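Side-chain contacts in 5-carboxymethyl-2-hydroxymuconate semialdehyde dehydrogenase (Thermus thermophilus, PDB 2D4E), which probably catalyses the NAD-dependent oxidation of 5-carboxymethyl-2-hydroxymuconate semialdehyde to the corresponding carboxylic acid: residues Ala133-Tyr138 against Thr489-Phe494; Leu187-Thr192 against Phe494-Lys499; Leu279-Ala284 against His450-Glu455; Asp291-Gln296 against Tyr440-Asp445. All coordinates share one frame; numbering follows the deposited sequence.

Contact 1: Ala133-Tyr138 against Thr489-Phe494; sequences AFYAEY and TYALDF
Tyr138 and Thr489 bring the two backbones closest, with CA atoms 7.7 Å apart, where the C-terminal part of helix 118-136 and what follows it meet helix 488-495. The two side chains cross at about a right angle. Tyr138 presents one ring edge to the methyl of Thr489, which lies in the ring plane, CE2 to CG2 3.9 Å. Thr489 N comes obliquely, 3.7 Å from Tyr138 CE2. Having CG anti to the carbonyl carbon (chi1 -73°) sends this ring across to helix 488-495 while its opposite edge stays near Phe134. There, Tyr138 CE1 sits 3.5 Å above the Phe134 ring plane, toward the rim. One turn away, the far end of Tyr135 reaches Ala491, its OH 4.0 Å from Ala491 CB. That hydroxyl makes a weak hydrogen bond to Gly487 N, just before helix 488-495. Phe134 CD2 lies over the centre of one Tyr135 face, 3.6 Å above it. No hydrogen bond joins the two segments. Beyond them, Tyr490 OH bonds Asp145 of a second subunit. Apolar and aromatic in kind, the contact packs the end of helix 118-136 and the residues after it on helix 488-495 within the aldehyde dehydrogenase fold, beside a subunit interface.

Contact 2: Leu187-Thr192 against Phe494-Lys499; sequences LAFGNT and FYTDLK
Phe189 turns a ring edge to the base of Tyr495: its CD1 lies 3.6 Å from Tyr495 CB, which is near the plane of the Phe189 ring, and 3.9 Å from Tyr495 CD1. Behind this edge, Phe189 CB meets the methyl of Thr496, CG2, at 4.1 Å. The polar link lies two residues on. Asn191 ND2 donates to the carbonyl Tyr495 O at 2.9 Å, with an N-H...O angle of 171°. The bond is nearly straight, stays in the amide plane, and arrives in the carbonyl plane on a lone pair. The Asn191 side chain swings back beside its backbone N (chi1 -62°), a rotamer that aims the amide at this oxygen. Gly190, with positive phi, is the C-prime residue of a Schellman motif that closes helix 175-188, so the helix end sets Phe189 and Asn191 side by side against the junction where helix 488-495 passes into strand 496-504. That strand pairs antiparallel with strand 154-162. Asn191 OD1 accepts from Gly164 N, and the amide is thereby gripped at both ends and its rotation fixed. A leucine in place of Asn191 would probably leave Tyr495 O and Gly164 N each without this side-chain mate. Phe494 CD1 stands 3.5 Å above the centre of one Tyr495 face, while Tyr495 OH is hydrogen-bonded to Glu486 OE2.

Contact 3: Leu279-Ala284 against His450-Glu455; sequences LVFADA and HRLALE
Leu452 and Phe281 carry this contact, reaching toward each other from opposite directions. One methyl does the touching: Leu452 CD1 lies 3.5 Å from Phe281 CE2 and 3.6 Å from Phe281 CZ, so it meets the CE2-CZ side of the ring obliquely. Leu279 adds a looser touch, its CD1 4.5 Å from the same methyl, Leu452 CD1. No polar bond crosses between the segments, and the three residues are buried. Both principal side chains lean back beside their backbone N (Phe281 chi1 -73°, Leu452 chi1 -75°), which points each across toward the other segment, between backbones whose nearest CA atoms, of Leu279 and Leu452, are 9.9 Å apart. Leu279 and Phe281 alternate with Val280 along and just past strand 277-280, so they face helix 446-455, whereas Val280 packs on helices 286-298 and 315-331. This is the layering of an alpha/beta/alpha sandwich, with helix 446-455 following the neighbouring parallel strand 438-442 and covering the sheet. Farther out, the ring of Phe281 meets that of Phe420, the planes about 60° apart, and Leu452 also touches Glu423 of helix 423-431. Past the strand the chain makes a type I turn from Phe281 to Ala284, closed by Ala284 N to Phe281 O at 3.1 Å. At the end of the helix, Glu455 forms salt bridges to Arg82 of a second subunit and Arg152 of a third.

Contact 4: Asp291-Gln296 against Tyr440-Asp445; sequences DAVVFQ and YVFTRD
The Tyr440 ring carries Gln296 on one face: Gln296 CG stands 3.6 Å above the plane, shifted toward the rim, in a CH-pi contact 4.0 Å from CG to the ring centroid. Tyr440 also meets the ring of Tyr462, the two planes nearly parallel. In Gln296 the bend at chi2 (54°) folds the chain back so that the amide lies over the hydroxyl end of the Tyr440 ring, the planes 12° apart. Phe442, two residues along the strand, is met obliquely. Its CZ is 3.5 Å from Ala292 CB, while its CE1 is 4.0 Å from Val293 CG1. Helix 286-298 thus covers strand 438-442, the segment axes 10.7 Å apart at closest and running nearly antiparallel (160°), as in the alpha/beta layers of the aldehyde dehydrogenase fold. Gln296 NE2 and Tyr440 OH approach to 3.5 Å, but the angle is too poor for a hydrogen bond. With an alanine at Gln296, one face of Tyr440 would probably lose its cover and Asn467 N its side-chain acceptor. Chemically, helix and strand join mainly through carbon contacts and one CH-pi contact, with no hydrogen bond between the segments; both polar ends have a partner in Asn467, Gln296 OE1 its N and Tyr440 OH its ND2, the hydroxyl also holding Thr306 O.

In the fold
The four contacts form two pairs. Contacts 1 and 2 have centres 9 Å apart, share Phe494 and helix 488-495, and touch where Leu492 CD2 meets Phe189 CE2 at 3.6 Å. Contacts 3 and 4, with centres 10 Å apart, work on neighbouring parallel strands of one mixed sheet, joined by Leu279 N and Tyr440 O at 2.7 Å, a probable hydrogen bond; their helices cover opposite faces of it. The pairs are separate, with 30 to 38 Å between centres. The side chains of Tyr135, Tyr495 and Tyr440, from contacts 1, 2 and 4, are about 12, 11 and 11 Å from bound NAD, so these tyrosines are second-shell or farther.

Contact 1: Ala133-Tyr138 against Thr489-Phe494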
loop_
_atom_site.group_PDB
_atom_site.type_symbol
_atom_site.label_atom_id
_atom_site.label_comp_id
_atom_site.label_asym_id
_atom_site.label_seq_id
_atom_site.Cartn_x
_atom_site.Cartn_y
_atom_site.Cartn_z
ATOM N N ALA C 133 22.576 7.226 1.005
ATOM C CA ALA C 133 21.866 8.034 0.025
ATOM C C ALA C 133 20.461 7.478 -0.181
ATOM O O ALA C 133 19.496 8.230 -0.372
ATOM C CB ALA C 133 22.626 8.045 -1.299
ATOM N N PHE C 134 20.361 6.150 -0.136
ATOM C CA PHE C 134 19.097 5.446 -0.318
ATOM C C PHE C 134 18.103 5.734 0.809
ATOM O O PHE C 134 17.013 6.251 0.569
ATOM C CB PHE C 134 19.361 3.941 -0.398
ATOM C CG PHE C 134 18.121 3.105 -0.540
ATOM C CD1 PHE C 134 17.348 3.167 -1.697
ATOM C CD2 PHE C 134 17.732 2.241 0.481
ATOM C CE1 PHE C 134 16.207 2.378 -1.841
ATOM C CE2 PHE C 134 16.590 1.448 0.348
ATOM C CZ PHE C 134 15.826 1.517 -0.818
ATOM N N TYR C 135 18.477 5.405 2.040
ATOM C CA TYR C 135 17.579 5.626 3.163
ATOM C C TYR C 135 17.327 7.091 3.489
ATOM O O TYR C 135 16.362 7.420 4.176
ATOM C CB TYR C 135 18.081 4.879 4.398
ATOM C CG TYR C 135 17.798 3.399 4.314
ATOM C CD1 TYR C 135 18.814 2.482 4.032
ATOM C CD2 TYR C 135 16.500 2.917 4.485
ATOM C CE1 TYR C 135 18.541 1.115 3.926
ATOM C CE2 TYR C 135 16.213 1.557 4.380
ATOM C CZ TYR C 135 17.237 0.662 4.104
ATOM O OH TYR C 135 16.958 -0.682 4.037
ATOM N N ALA C 136 18.185 7.970 2.984
ATOM C CA ALA C 136 18.014 9.395 3.217
ATOM C C ALA C 136 16.650 9.810 2.670
ATOM O O ALA C 136 15.988 10.693 3.220
ATOM C CB ALA C 136 19.126 10.184 2.519
ATOM N N GLU C 137 16.233 9.153 1.592
ATOM C CA GLU C 137 14.954 9.455 0.950
ATOM C C GLU C 137 13.728 8.834 1.632
ATOM O O GLU C 137 12.596 9.134 1.249
ATOM C CB GLU C 137 14.986 9.020 -0.522
ATOM C CG GLU C 137 16.079 9.677 -1.365
ATOM C CD GLU C 137 16.008 11.204 -1.373
ATOM O OE1 GLU C 137 14.895 11.757 -1.529
ATOM O OE2 GLU C 137 17.074 11.855 -1.243
ATOM N N TYR C 138 13.940 7.965 2.621
ATOM C CA TYR C 138 12.819 7.344 3.334
ATOM C C TYR C 138 12.539 8.037 4.675
ATOM O O TYR C 138 11.470 7.861 5.263
ATOM C CB TYR C 138 13.083 5.852 3.580
ATOM C CG TYR C 138 12.974 4.991 2.340
ATOM C CD1 TYR C 138 13.971 5.005 1.370
ATOM C CD2 TYR C 138 11.853 4.194 2.120
ATOM C CE1 TYR C 138 13.854 4.246 0.202
ATOM C CE2 TYR C 138 11.723 3.434 0.960
ATOM C CZ TYR C 138 12.728 3.466 0.004
ATOM O OH TYR C 138 12.605 2.726 -1.148
ATOM N N THR C 489 10.899 0.269 2.688
ATOM C CA THR C 489 9.809 0.294 3.654
ATOM C C THR C 489 9.751 -0.945 4.549
ATOM O O THR C 489 9.202 -0.891 5.648
ATOM C CB THR C 489 8.452 0.439 2.943
ATOM O OG1 THR C 489 8.269 -0.658 2.037
ATOM C CG2 THR C 489 8.398 1.737 2.169
ATOM N N TYR C 490 10.312 -2.061 4.091
ATOM C CA TYR C 490 10.282 -3.275 4.900
ATOM C C TYR C 490 11.093 -3.130 6.179
ATOM O O TYR C 490 10.778 -3.751 7.196
ATOM C CB TYR C 490 10.785 -4.469 4.092
ATOM C CG TYR C 490 9.953 -4.707 2.862
ATOM C CD1 TYR C 490 10.329 -4.175 1.628
ATOM C CD2 TYR C 490 8.748 -5.402 2.946
ATOM C CE1 TYR C 490 9.510 -4.329 0.500
ATOM C CE2 TYR C 490 7.929 -5.560 1.837
ATOM C CZ TYR C 490 8.312 -5.026 0.621
ATOM O OH TYR C 490 7.495 -5.204 -0.467
ATOM N N ALA C 491 12.134 -2.305 6.127
ATOM C CA ALA C 491 12.973 -2.059 7.290
ATOM C C ALA C 491 12.163 -1.334 8.369
ATOM O O ALA C 491 12.424 -1.493 9.560
ATOM C CB ALA C 491 14.191 -1.217 6.889
ATOM N N LEU C 492 11.177 -0.542 7.948
ATOM C CA LEU C 492 10.340 0.215 8.883
ATOM C C LEU C 492 9.666 -0.639 9.938
ATOM O O LEU C 492 9.501 -0.206 11.076
ATOM C CB LEU C 492 9.248 0.984 8.140
ATOM C CG LEU C 492 9.579 2.317 7.477
ATOM C CD1 LEU C 492 8.328 2.815 6.767
ATOM C CD2 LEU C 492 10.041 3.334 8.519
ATOM N N ASP C 493 9.262 -1.845 9.557
ATOM C CA ASP C 493 8.585 -2.731 10.490
ATOM C C ASP C 493 9.422 -3.099 11.695
ATOM O O ASP C 493 8.885 -3.485 12.734
ATOM C CB ASP C 493 8.110 -3.989 9.770
ATOM C CG ASP C 493 6.765 -3.788 9.108
ATOM O OD1 ASP C 493 5.760 -3.687 9.853
ATOM O OD2 ASP C 493 6.717 -3.714 7.857
ATOM N N PHE C 494 10.737 -2.978 11.566
ATOM C CA PHE C 494 11.613 -3.291 12.681
ATOM C C PHE C 494 12.060 -2.047 13.438
ATOM O O PHE C 494 12.014 -2.022 14.664
ATOM C CB PHE C 494 12.849 -4.065 12.206
ATOM C CG PHE C 494 13.900 -4.237 13.274
ATOM C CD1 PHE C 494 15.018 -3.407 13.310
ATOM C CD2 PHE C 494 13.760 -5.213 14.256
ATOM C CE1 PHE C 494 15.987 -3.546 14.312
ATOM C CE2 PHE C 494 14.718 -5.364 15.265
ATOM C CZ PHE C 494 15.837 -4.526 15.293
#

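Contact 2: Leu187-Thr192 against Phe494-Lys499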
loop_
_atom_site.group_PDB
_atom_site.type_symbol
_atom_site.label_atom_id
_atom_site.label_comp_id
_atom_site.label_asym_id
_atom_site.label_seq_id
_atom_site.Cartn_x
_atom_site.Cartn_y
_atom_site.Cartn_z
ATOM N N LEU C 187 19.311 5.347 11.613
ATOM C CA LEU C 187 19.398 6.799 11.736
ATOM C C LEU C 187 18.299 7.526 10.974
ATOM O O LEU C 187 17.713 8.493 11.481
ATOM C CB LEU C 187 20.758 7.296 11.244
ATOM C CG LEU C 187 21.974 6.914 12.088
ATOM C CD1 LEU C 187 23.228 7.433 11.406
ATOM C CD2 LEU C 187 21.836 7.500 13.494
ATOM N N ALA C 188 18.025 7.077 9.753
ATOM C CA ALA C 188 16.993 7.715 8.945
ATOM C C ALA C 188 15.641 7.666 9.647
ATOM O O ALA C 188 14.849 8.608 9.571
ATOM C CB ALA C 188 16.887 7.031 7.590
ATOM N N PHE C 189 15.386 6.566 10.342
ATOM C CA PHE C 189 14.115 6.389 11.022
ATOM C C PHE C 189 14.034 6.989 12.424
ATOM O O PHE C 189 13.074 6.755 13.160
ATOM C CB PHE C 189 13.764 4.900 11.003
ATOM C CG PHE C 189 13.632 4.343 9.605
ATOM C CD1 PHE C 189 13.904 3.009 9.335
ATOM C CD2 PHE C 189 13.256 5.174 8.551
ATOM C CE1 PHE C 189 13.808 2.510 8.040
ATOM C CE2 PHE C 189 13.158 4.683 7.251
ATOM C CZ PHE C 189 13.434 3.349 6.996
ATOM N N GLY C 190 15.046 7.771 12.787
ATOM C CA GLY C 190 15.030 8.439 14.072
ATOM C C GLY C 190 15.574 7.736 15.292
ATOM O O GLY C 190 15.305 8.169 16.414
ATOM N N ASN C 191 16.342 6.671 15.095
ATOM C CA ASN C 191 16.915 5.937 16.222
ATOM C C ASN C 191 18.393 6.264 16.410
ATOM O O ASN C 191 19.060 6.707 15.476
ATOM C CB ASN C 191 16.765 4.428 16.007
ATOM C CG ASN C 191 15.320 3.995 15.926
ATOM O OD1 ASN C 191 14.531 4.282 16.821
ATOM N ND2 ASN C 191 14.964 3.303 14.852
ATOM N N THR C 192 18.893 6.052 17.624
ATOM C CA THR C 192 20.308 6.282 17.912
ATOM C C THR C 192 20.990 4.924 17.768
ATOM O O THR C 192 20.317 3.886 17.743
ATOM C CB THR C 192 20.528 6.853 19.332
ATOM O OG1 THR C 192 19.889 6.011 20.296
ATOM C CG2 THR C 192 19.954 8.260 19.426
ATOM N N PHE C 494 10.737 -2.978 11.566
ATOM C CA PHE C 494 11.613 -3.291 12.681
ATOM C C PHE C 494 12.060 -2.047 13.438
ATOM O O PHE C 494 12.014 -2.022 14.664
ATOM C CB PHE C 494 12.849 -4.065 12.206
ATOM C CG PHE C 494 13.900 -4.237 13.274
ATOM C CD1 PHE C 494 15.018 -3.407 13.310
ATOM C CD2 PHE C 494 13.760 -5.213 14.256
ATOM C CE1 PHE C 494 15.987 -3.546 14.312
ATOM C CE2 PHE C 494 14.718 -5.364 15.265
ATOM C CZ PHE C 494 15.837 -4.526 15.293
ATOM N N TYR C 495 12.473 -1.016 12.706
ATOM C CA TYR C 495 12.973 0.207 13.323
ATOM C C TYR C 495 11.939 1.178 13.884
ATOM O O TYR C 495 12.308 2.121 14.581
ATOM C CB TYR C 495 13.879 0.958 12.340
ATOM C CG TYR C 495 15.095 0.164 11.896
ATOM C CD1 TYR C 495 15.135 -0.449 10.638
ATOM C CD2 TYR C 495 16.197 0.009 12.742
ATOM C CE1 TYR C 495 16.249 -1.198 10.234
ATOM C CE2 TYR C 495 17.311 -0.739 12.350
ATOM C CZ TYR C 495 17.329 -1.336 11.102
ATOM O OH TYR C 495 18.424 -2.074 10.722
ATOM N N THR C 496 10.660 0.959 13.588
ATOM C CA THR C 496 9.616 1.845 14.091
ATOM C C THR C 496 8.481 1.061 14.734
ATOM O O THR C 496 8.393 -0.154 14.575
ATOM C CB THR C 496 9.018 2.731 12.960
ATOM O OG1 THR C 496 8.268 1.919 12.047
ATOM C CG2 THR C 496 10.120 3.449 12.197
ATOM N N ASP C 497 7.624 1.765 15.471
ATOM C CA ASP C 497 6.471 1.156 16.134
ATOM C C ASP C 497 5.185 1.694 15.520
ATOM O O ASP C 497 5.064 2.902 15.286
ATOM C CB ASP C 497 6.432 1.495 17.628
ATOM C CG ASP C 497 7.558 0.855 18.413
ATOM O OD1 ASP C 497 7.906 -0.311 18.126
ATOM O OD2 ASP C 497 8.076 1.521 19.335
ATOM N N LEU C 498 4.232 0.800 15.265
ATOM C CA LEU C 498 2.945 1.200 14.718
ATOM C C LEU C 498 2.074 1.686 15.871
ATOM O O LEU C 498 2.205 1.222 17.006
ATOM C CB LEU C 498 2.253 0.022 14.020
ATOM C CG LEU C 498 2.672 -0.283 12.575
ATOM C CD1 LEU C 498 2.214 -1.690 12.187
ATOM C CD2 LEU C 498 2.079 0.768 11.636
ATOM N N LYS C 499 1.194 2.631 15.575
ATOM C CA LYS C 499 0.303 3.168 16.583
ATOM C C LYS C 499 -1.062 3.407 15.962
ATOM O O LYS C 499 -1.167 4.035 14.904
ATOM C CB LYS C 499 0.855 4.483 17.144
ATOM C CG LYS C 499 0.019 5.059 18.283
ATOM C CD LYS C 499 0.563 6.396 18.792
ATOM C CE LYS C 499 1.925 6.237 19.449
ATOM N NZ LYS C 499 2.373 7.505 20.075
#

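Contact 3: Leu279-Ala284 against His450-Glu455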
loop_
_atom_site.group_PDB
_atom_site.type_symbol
_atom_site.label_atom_id
_atom_site.label_comp_id
_atom_site.label_asym_id
_atom_site.label_seq_id
_atom_site.Cartn_x
_atom_site.Cartn_y
_atom_site.Cartn_z
ATOM N N LEU C 279 20.330 -24.300 -8.814
ATOM C CA LEU C 279 19.800 -25.433 -9.572
ATOM C C LEU C 279 19.950 -25.160 -11.063
ATOM O O LEU C 279 19.408 -24.183 -11.585
ATOM C CB LEU C 279 18.313 -25.683 -9.276
ATOM C CG LEU C 279 17.630 -25.358 -7.950
ATOM C CD1 LEU C 279 16.299 -26.102 -7.921
ATOM C CD2 LEU C 279 18.476 -25.741 -6.767
ATOM N N VAL C 280 20.682 -26.028 -11.748
ATOM C CA VAL C 280 20.893 -25.855 -13.174
ATOM C C VAL C 280 20.207 -26.962 -13.947
ATOM O O VAL C 280 20.531 -28.143 -13.784
ATOM C CB VAL C 280 22.390 -25.859 -13.522
ATOM C CG1 VAL C 280 22.575 -25.628 -15.020
ATOM C CG2 VAL C 280 23.111 -24.769 -12.724
ATOM N N PHE C 281 19.247 -26.575 -14.779
ATOM C CA PHE C 281 18.507 -27.530 -15.599
ATOM C C PHE C 281 19.116 -27.625 -16.994
ATOM O O PHE C 281 19.707 -26.663 -17.498
ATOM C CB PHE C 281 17.040 -27.116 -15.690
ATOM C CG PHE C 281 16.272 -27.349 -14.423
ATOM C CD1 PHE C 281 15.603 -28.554 -14.211
ATOM C CD2 PHE C 281 16.241 -26.376 -13.423
ATOM C CE1 PHE C 281 14.913 -28.787 -13.019
ATOM C CE2 PHE C 281 15.556 -26.597 -12.227
ATOM C CZ PHE C 281 14.889 -27.808 -12.024
ATOM N N ALA C 282 18.963 -28.791 -17.609
ATOM C CA ALA C 282 19.509 -29.042 -18.935
ATOM C C ALA C 282 19.048 -28.065 -20.016
ATOM O O ALA C 282 19.730 -27.895 -21.019
ATOM C CB ALA C 282 19.179 -30.467 -19.351
ATOM N N ASP C 283 17.909 -27.409 -19.809
ATOM C CA ASP C 283 17.370 -26.492 -20.814
ATOM C C ASP C 283 17.765 -25.025 -20.656
ATOM O O ASP C 283 17.307 -24.175 -21.414
ATOM C CB ASP C 283 15.840 -26.579 -20.816
ATOM C CG ASP C 283 15.212 -25.768 -19.687
ATOM O OD1 ASP C 283 15.874 -25.593 -18.641
ATOM O OD2 ASP C 283 14.057 -25.313 -19.841
ATOM N N ALA C 284 18.606 -24.724 -19.679
ATOM C CA ALA C 284 18.998 -23.343 -19.440
ATOM C C ALA C 284 20.152 -22.892 -20.311
ATOM O O ALA C 284 20.761 -23.687 -21.022
ATOM C CB ALA C 284 19.366 -23.161 -17.973
ATOM N N HIS C 450 8.832 -20.020 -12.349
ATOM C CA HIS C 450 7.966 -19.408 -11.346
ATOM C C HIS C 450 7.484 -20.414 -10.317
ATOM O O HIS C 450 7.337 -20.089 -9.140
ATOM C CB HIS C 450 6.775 -18.733 -12.026
ATOM C CG HIS C 450 7.148 -17.493 -12.772
ATOM N ND1 HIS C 450 7.455 -16.310 -12.138
ATOM C CD2 HIS C 450 7.322 -17.265 -14.095
ATOM C CE1 HIS C 450 7.803 -15.406 -13.035
ATOM N NE2 HIS C 450 7.730 -15.961 -14.232
ATOM N N ARG C 451 7.252 -21.637 -10.774
ATOM C CA ARG C 451 6.803 -22.720 -9.915
ATOM C C ARG C 451 7.869 -22.982 -8.849
ATOM O O ARG C 451 7.568 -23.041 -7.657
ATOM C CB ARG C 451 6.564 -23.966 -10.768
ATOM C CG ARG C 451 5.882 -25.116 -10.071
ATOM C CD ARG C 451 5.333 -26.080 -11.115
ATOM N NE ARG C 451 6.365 -26.562 -12.029
ATOM C CZ ARG C 451 6.188 -26.728 -13.338
ATOM N NH1 ARG C 451 5.017 -26.444 -13.895
ATOM N NH2 ARG C 451 7.180 -27.188 -14.091
ATOM N N LEU C 452 9.119 -23.125 -9.280
ATOM C CA LEU C 452 10.220 -23.352 -8.350
ATOM C C LEU C 452 10.468 -22.115 -7.486
ATOM O O LEU C 452 10.810 -22.228 -6.311
ATOM C CB LEU C 452 11.495 -23.705 -9.108
ATOM C CG LEU C 452 11.566 -25.124 -9.680
ATOM C CD1 LEU C 452 12.790 -25.265 -10.571
ATOM C CD2 LEU C 452 11.609 -26.120 -8.529
ATOM N N ALA C 453 10.297 -20.932 -8.065
ATOM C CA ALA C 453 10.516 -19.707 -7.305
ATOM C C ALA C 453 9.557 -19.693 -6.113
ATOM O O ALA C 453 9.945 -19.359 -4.994
ATOM C CB ALA C 453 10.292 -18.481 -8.196
ATOM N N LEU C 454 8.311 -20.082 -6.354
ATOM C CA LEU C 454 7.304 -20.117 -5.298
ATOM C C LEU C 454 7.529 -21.227 -4.268
ATOM O O LEU C 454 7.219 -21.056 -3.091
ATOM C CB LEU C 454 5.907 -20.279 -5.903
ATOM C CG LEU C 454 4.756 -20.257 -4.890
ATOM C CD1 LEU C 454 4.613 -18.850 -4.326
ATOM C CD2 LEU C 454 3.457 -20.683 -5.555
ATOM N N GLU C 455 8.067 -22.359 -4.710
ATOM C CA GLU C 455 8.302 -23.500 -3.820
ATOM C C GLU C 455 9.624 -23.506 -3.043
ATOM O O GLU C 455 9.727 -24.167 -2.013
ATOM C CB GLU C 455 8.198 -24.806 -4.617
ATOM C CG GLU C 455 6.817 -25.099 -5.177
ATOM C CD GLU C 455 5.796 -25.383 -4.090
ATOM O OE1 GLU C 455 6.038 -26.289 -3.266
ATOM O OE2 GLU C 455 4.749 -24.709 -4.058
#

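Contact 4: Asp291-Gln296 against Tyr440-Asp445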
loop_
_atom_site.group_PDB
_atom_site.type_symbol
_atom_site.label_atom_id
_atom_site.label_comp_id
_atom_site.label_asym_id
_atom_site.label_seq_id
_atom_site.Cartn_x
_atom_site.Cartn_y
_atom_site.Cartn_z
ATOM N N ASP C 291 28.942 -19.159 -15.871
ATOM C CA ASP C 291 29.526 -17.922 -15.368
ATOM C C ASP C 291 28.952 -17.586 -14.002
ATOM O O ASP C 291 29.688 -17.254 -13.079
ATOM C CB ASP C 291 29.239 -16.761 -16.316
ATOM C CG ASP C 291 30.123 -16.773 -17.541
ATOM O OD1 ASP C 291 29.827 -16.007 -18.476
ATOM O OD2 ASP C 291 31.114 -17.532 -17.568
ATOM N N ALA C 292 27.633 -17.682 -13.884
ATOM C CA ALA C 292 26.940 -17.360 -12.642
ATOM C C ALA C 292 27.306 -18.222 -11.438
ATOM O O ALA C 292 27.647 -17.686 -10.381
ATOM C CB ALA C 292 25.439 -17.406 -12.867
ATOM N N VAL C 293 27.234 -19.546 -11.576
ATOM C CA VAL C 293 27.553 -20.413 -10.444
ATOM C C VAL C 293 29.023 -20.328 -10.051
ATOM O O VAL C 293 29.357 -20.401 -8.870
ATOM C CB VAL C 293 27.161 -21.899 -10.709
ATOM C CG1 VAL C 293 25.688 -21.980 -11.127
ATOM C CG2 VAL C 293 28.055 -22.509 -11.779
ATOM N N VAL C 294 29.913 -20.158 -11.023
ATOM C CA VAL C 294 31.322 -20.050 -10.666
ATOM C C VAL C 294 31.530 -18.777 -9.846
ATOM O O VAL C 294 32.193 -18.788 -8.803
ATOM C CB VAL C 294 32.229 -20.008 -11.913
ATOM C CG1 VAL C 294 33.665 -19.699 -11.499
ATOM C CG2 VAL C 294 32.164 -21.347 -12.639
ATOM N N PHE C 295 30.949 -17.680 -10.312
ATOM C CA PHE C 295 31.076 -16.409 -9.609
ATOM C C PHE C 295 30.384 -16.410 -8.253
ATOM O O PHE C 295 30.942 -15.943 -7.270
ATOM C CB PHE C 295 30.501 -15.270 -10.460
ATOM C CG PHE C 295 30.237 -13.999 -9.680
ATOM C CD1 PHE C 295 29.041 -13.827 -8.987
ATOM C CD2 PHE C 295 31.192 -12.992 -9.621
ATOM C CE1 PHE C 295 28.806 -12.672 -8.246
ATOM C CE2 PHE C 295 30.967 -11.832 -8.883
ATOM C CZ PHE C 295 29.773 -11.672 -8.195
ATOM N N GLN C 296 29.164 -16.939 -8.209
ATOM C CA GLN C 296 28.374 -16.944 -6.981
ATOM C C GLN C 296 28.960 -17.730 -5.801
ATOM O O GLN C 296 28.557 -17.522 -4.656
ATOM C CB GLN C 296 26.947 -17.419 -7.279
ATOM C CG GLN C 296 25.912 -16.893 -6.294
ATOM C CD GLN C 296 25.951 -15.375 -6.174
ATOM O OE1 GLN C 296 25.746 -14.660 -7.152
ATOM N NE2 GLN C 296 26.230 -14.880 -4.973
ATOM N N TYR C 440 19.124 -20.009 -6.403
ATOM C CA TYR C 440 19.338 -19.591 -7.786
ATOM C C TYR C 440 18.831 -20.675 -8.737
ATOM O O TYR C 440 19.202 -21.851 -8.620
ATOM C CB TYR C 440 20.826 -19.331 -8.030
ATOM C CG TYR C 440 21.433 -18.371 -7.028
ATOM C CD1 TYR C 440 21.792 -18.801 -5.751
ATOM C CD2 TYR C 440 21.604 -17.020 -7.342
ATOM C CE1 TYR C 440 22.305 -17.916 -4.810
ATOM C CE2 TYR C 440 22.115 -16.118 -6.406
ATOM C CZ TYR C 440 22.462 -16.573 -5.143
ATOM O OH TYR C 440 22.959 -15.690 -4.208
ATOM N N VAL C 441 17.985 -20.282 -9.681
ATOM C CA VAL C 441 17.420 -21.235 -10.615
ATOM C C VAL C 441 17.763 -20.900 -12.057
ATOM O O VAL C 441 17.515 -19.791 -12.528
ATOM C CB VAL C 441 15.895 -21.290 -10.481
ATOM C CG1 VAL C 441 15.334 -22.409 -11.348
ATOM C CG2 VAL C 441 15.513 -21.481 -9.013
ATOM N N PHE C 442 18.341 -21.873 -12.750
ATOM C CA PHE C 442 18.713 -21.697 -14.138
ATOM C C PHE C 442 17.940 -22.674 -15.020
ATOM O O PHE C 442 18.203 -23.877 -15.033
ATOM C CB PHE C 442 20.223 -21.880 -14.299
ATOM C CG PHE C 442 21.036 -20.904 -13.492
ATOM C CD1 PHE C 442 21.346 -21.166 -12.161
ATOM C CD2 PHE C 442 21.451 -19.695 -14.052
ATOM C CE1 PHE C 442 22.058 -20.236 -11.395
ATOM C CE2 PHE C 442 22.161 -18.758 -13.293
ATOM C CZ PHE C 442 22.465 -19.028 -11.963
ATOM N N THR C 443 16.970 -22.131 -15.743
ATOM C CA THR C 443 16.123 -22.898 -16.647
ATOM C C THR C 443 15.448 -21.868 -17.546
ATOM O O THR C 443 15.218 -20.732 -17.121
ATOM C CB THR C 443 15.036 -23.681 -15.873
ATOM O OG1 THR C 443 14.340 -24.553 -16.770
ATOM C CG2 THR C 443 14.026 -22.713 -15.230
ATOM N N ARG C 444 15.143 -22.246 -18.783
ATOM C CA ARG C 444 14.491 -21.320 -19.700
ATOM C C ARG C 444 12.974 -21.475 -19.662
ATOM O O ARG C 444 12.249 -20.606 -20.139
ATOM C CB ARG C 444 14.976 -21.535 -21.138
ATOM C CG ARG C 444 16.368 -21.002 -21.467
ATOM C CD ARG C 444 16.538 -20.981 -22.991
ATOM N NE ARG C 444 17.818 -20.449 -23.463
ATOM C CZ ARG C 444 18.915 -21.177 -23.652
ATOM N NH1 ARG C 444 18.909 -22.480 -23.402
ATOM N NH2 ARG C 444 20.017 -20.604 -24.117
ATOM N N ASP C 445 12.496 -22.572 -19.089
ATOM C CA ASP C 445 11.061 -22.825 -19.029
ATOM C C ASP C 445 10.318 -21.894 -18.070
ATOM O O ASP C 445 10.557 -21.900 -16.862
ATOM C CB ASP C 445 10.797 -24.282 -18.651
ATOM C CG ASP C 445 9.338 -24.667 -18.812
ATOM O OD1 ASP C 445 8.574 -24.596 -17.823
ATOM O OD2 ASP C 445 8.950 -25.027 -19.941
#